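Local coordinates for protein isomerase prhC (Penicillium brasilianum, PDB 5X9J) that acts as an isomerase in the fungal biosynthesis of the congested hexacyclic meroterpenoid paraherquonin, at residues R159-K163 with Q164-G168. Residues are numbered along the deposited sequence; the frame is centred on the assembly and turned at random.
Sequences RLAAK and QAAKG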
ATOM      1  N   ARG B 159      19.305  -4.498 -10.470  1.00 30.64           N
ATOM      2  CA  ARG B 159      20.668  -4.669  -9.976  1.00 33.68           C
ATOM      3  C   ARG B 159      21.037  -6.145  -9.889  1.00 33.28           C
ATOM      4  O   ARG B 159      22.161  -6.526 -10.233  1.00 34.23           O
ATOM      5  CB  ARG B 159      20.826  -3.981  -8.619  1.00 32.48           C
ATOM      6  CG  ARG B 159      20.864  -2.447  -8.704  1.00 35.28           C
ATOM      7  CD  ARG B 159      21.071  -1.812  -7.323  1.00 37.38           C
ATOM      8  NE  ARG B 159      19.812  -1.734  -6.584  1.00 44.36           N
ATOM      9  CZ  ARG B 159      19.684  -1.851  -5.260  1.00 44.62           C
ATOM     10  NH1 ARG B 159      20.745  -2.068  -4.476  1.00 40.62           N
ATOM     11  NH2 ARG B 159      18.477  -1.756  -4.716  1.00 35.19           N
ATOM     12  N   LEU B 160      20.098  -6.987  -9.444  1.00 29.87           N
ATOM     13  CA  LEU B 160      20.343  -8.424  -9.393  1.00 32.20           C
ATOM     14  C   LEU B 160      20.550  -8.997 -10.786  1.00 35.92           C
ATOM     15  O   LEU B 160      21.420  -9.855 -10.988  1.00 34.26           O
ATOM     16  CB  LEU B 160      19.177  -9.143  -8.703  1.00 31.30           C
ATOM     17  CG  LEU B 160      18.960  -8.885  -7.211  1.00 30.15           C
ATOM     18  CD1 LEU B 160      17.695  -9.603  -6.736  1.00 29.21           C
ATOM     19  CD2 LEU B 160      20.181  -9.321  -6.386  1.00 30.46           C
ATOM     20  N   ALA B 161      19.746  -8.551 -11.761  1.00 31.73           N
ATOM     21  CA  ALA B 161      19.857  -9.113 -13.102  1.00 34.06           C
ATOM     22  C   ALA B 161      21.191  -8.762 -13.744  1.00 33.58           C
ATOM     23  O   ALA B 161      21.746  -9.572 -14.491  1.00 36.22           O
ATOM     24  CB  ALA B 161      18.700  -8.641 -13.985  1.00 34.09           C
ATOM     25  N   ALA B 162      21.723  -7.570 -13.465  1.00 32.85           N
ATOM     26  CA  ALA B 162      23.047  -7.222 -13.968  1.00 37.85           C
ATOM     27  C   ALA B 162      24.133  -8.138 -13.406  1.00 38.50           C
ATOM     28  O   ALA B 162      25.212  -8.243 -13.997  1.00 35.69           O
ATOM     29  CB  ALA B 162      23.360  -5.762 -13.641  1.00 36.10           C
ATOM     30  N   LYS B 163      23.865  -8.810 -12.285  1.00 35.49           N
ATOM     31  CA  LYS B 163      24.801  -9.729 -11.656  1.00 35.41           C
ATOM     32  C   LYS B 163      24.358 -11.179 -11.804  1.00 35.15           C
ATOM     33  O   LYS B 163      24.789 -12.037 -11.031  1.00 34.46           O
ATOM     34  CB  LYS B 163      24.981  -9.344 -10.187  1.00 30.27           C
ATOM     35  CG  LYS B 163      25.526  -7.926 -10.053  1.00 32.79           C
ATOM     36  CD  LYS B 163      25.716  -7.478  -8.617  1.00 31.18           C
ATOM     37  CE  LYS B 163      26.531  -6.173  -8.562  1.00 33.54           C
ATOM     38  NZ  LYS B 163      26.897  -5.814  -7.158  1.00 44.12           N
ATOM     39  N   GLN B 164      23.491 -11.460 -12.781  1.00 32.59           N
ATOM     40  CA  GLN B 164      23.017 -12.815 -13.085  1.00 36.07           C
ATOM     41  C   GLN B 164      22.311 -13.467 -11.901  1.00 36.96           C
ATOM     42  O   GLN B 164      22.263 -14.698 -11.796  1.00 38.03           O
ATOM     43  CB  GLN B 164      24.166 -13.711 -13.567  1.00 38.43           C
ATOM     44  CG  GLN B 164      24.995 -13.096 -14.678  1.00 37.21           C
ATOM     45  CD  GLN B 164      24.182 -12.818 -15.922  1.00 43.31           C
ATOM     46  OE1 GLN B 164      23.180 -13.478 -16.183  1.00 43.55           O
ATOM     47  NE2 GLN B 164      24.607 -11.833 -16.694  1.00 47.17           N
ATOM     48  N   ALA B 165      21.741 -12.666 -11.000  1.00 31.37           N
ATOM     49  CA  ALA B 165      21.185 -13.203  -9.766  1.00 34.72           C
ATOM     50  C   ALA B 165      19.681 -12.985  -9.641  1.00 38.12           C
ATOM     51  O   ALA B 165      19.150 -13.064  -8.529  1.00 36.68           O
ATOM     52  CB  ALA B 165      21.899 -12.590  -8.558  1.00 32.02           C
ATOM     53  N   ALA B 166      18.976 -12.724 -10.752  1.00 30.00           N
ATOM     54  CA  ALA B 166      17.563 -12.339 -10.684  1.00 30.00           C
ATOM     55  C   ALA B 166      16.581 -13.452 -11.035  1.00 30.00           C
ATOM     56  O   ALA B 166      15.388 -13.323 -10.712  1.00 30.00           O
ATOM     57  CB  ALA B 166      17.285 -11.151 -11.615  1.00 30.00           C
ATOM     58  N   LYS B 167      17.025 -14.525 -11.688  1.00 41.55           N
ATOM     59  CA  LYS B 167      16.063 -15.459 -12.270  1.00 45.62           C
ATOM     60  C   LYS B 167      15.209 -16.146 -11.212  1.00 40.93           C
ATOM     61  O   LYS B 167      14.028 -16.412 -11.457  1.00 42.22           O
ATOM     62  CB  LYS B 167      16.786 -16.491 -13.139  1.00 47.36           C
ATOM     63  CG  LYS B 167      17.357 -15.893 -14.416  1.00 48.74           C
ATOM     64  CD  LYS B 167      17.842 -16.967 -15.387  1.00 51.23           C
ATOM     65  CE  LYS B 167      18.305 -16.341 -16.696  1.00 54.30           C
ATOM     66  NZ  LYS B 167      18.928 -17.343 -17.618  1.00 55.39           N
ATOM     67  N   GLY B 168      15.767 -16.416 -10.031  1.00 40.64           N
ATOM     68  CA  GLY B 168      14.988 -17.059  -8.983  1.00 40.15           C
ATOM     69  C   GLY B 168      13.836 -16.198  -8.495  1.00 42.45           C
ATOM     70  O   GLY B 168      12.692 -16.653  -8.424  1.00 42.17           O
TER
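Gln164, not a glycine, takes the left-handed helical conformation (phi 59°) as the C-prime residue of a Schellman motif, where the chain turns back on Leu160 and Ala161. Two backbone bonds establish the assignment. Ala165 N donates to Leu160 O at 2.8 Å, with an N-H...O angle of 163°, and Gln164 N donates to Ala161 O at 3.1 Å. The second approaches from well above the carbonyl plane, 71° out of it. Leu160 O is gripped twice, since Lys163 N also donates to it, at 3.0 Å, from the face opposite that used by Ala165 N.

The reversal ends helix 150-162 and leads the chain into helix 167-173, at the periphery of the subunit. On the side facing Ile120 the contact is apolar: Leu160 CD2 lies 4.3 Å from Ala165 CB, and both side chains also touch Ile120, in the loop joining strands 108-119 and 124-134. The carbonyl O of Ile120 accepts a hydrogen bond from Lys163 NZ, the lysine chain running extended beyond CG to get there. Ala166 folds back over the last helical turn, its CB 4.0 Å from Leu160 CB. The same methyl packs against Ala161, with CB to CB at 3.7 Å and Ala166 CB to Ala161 N at 3.6 Å.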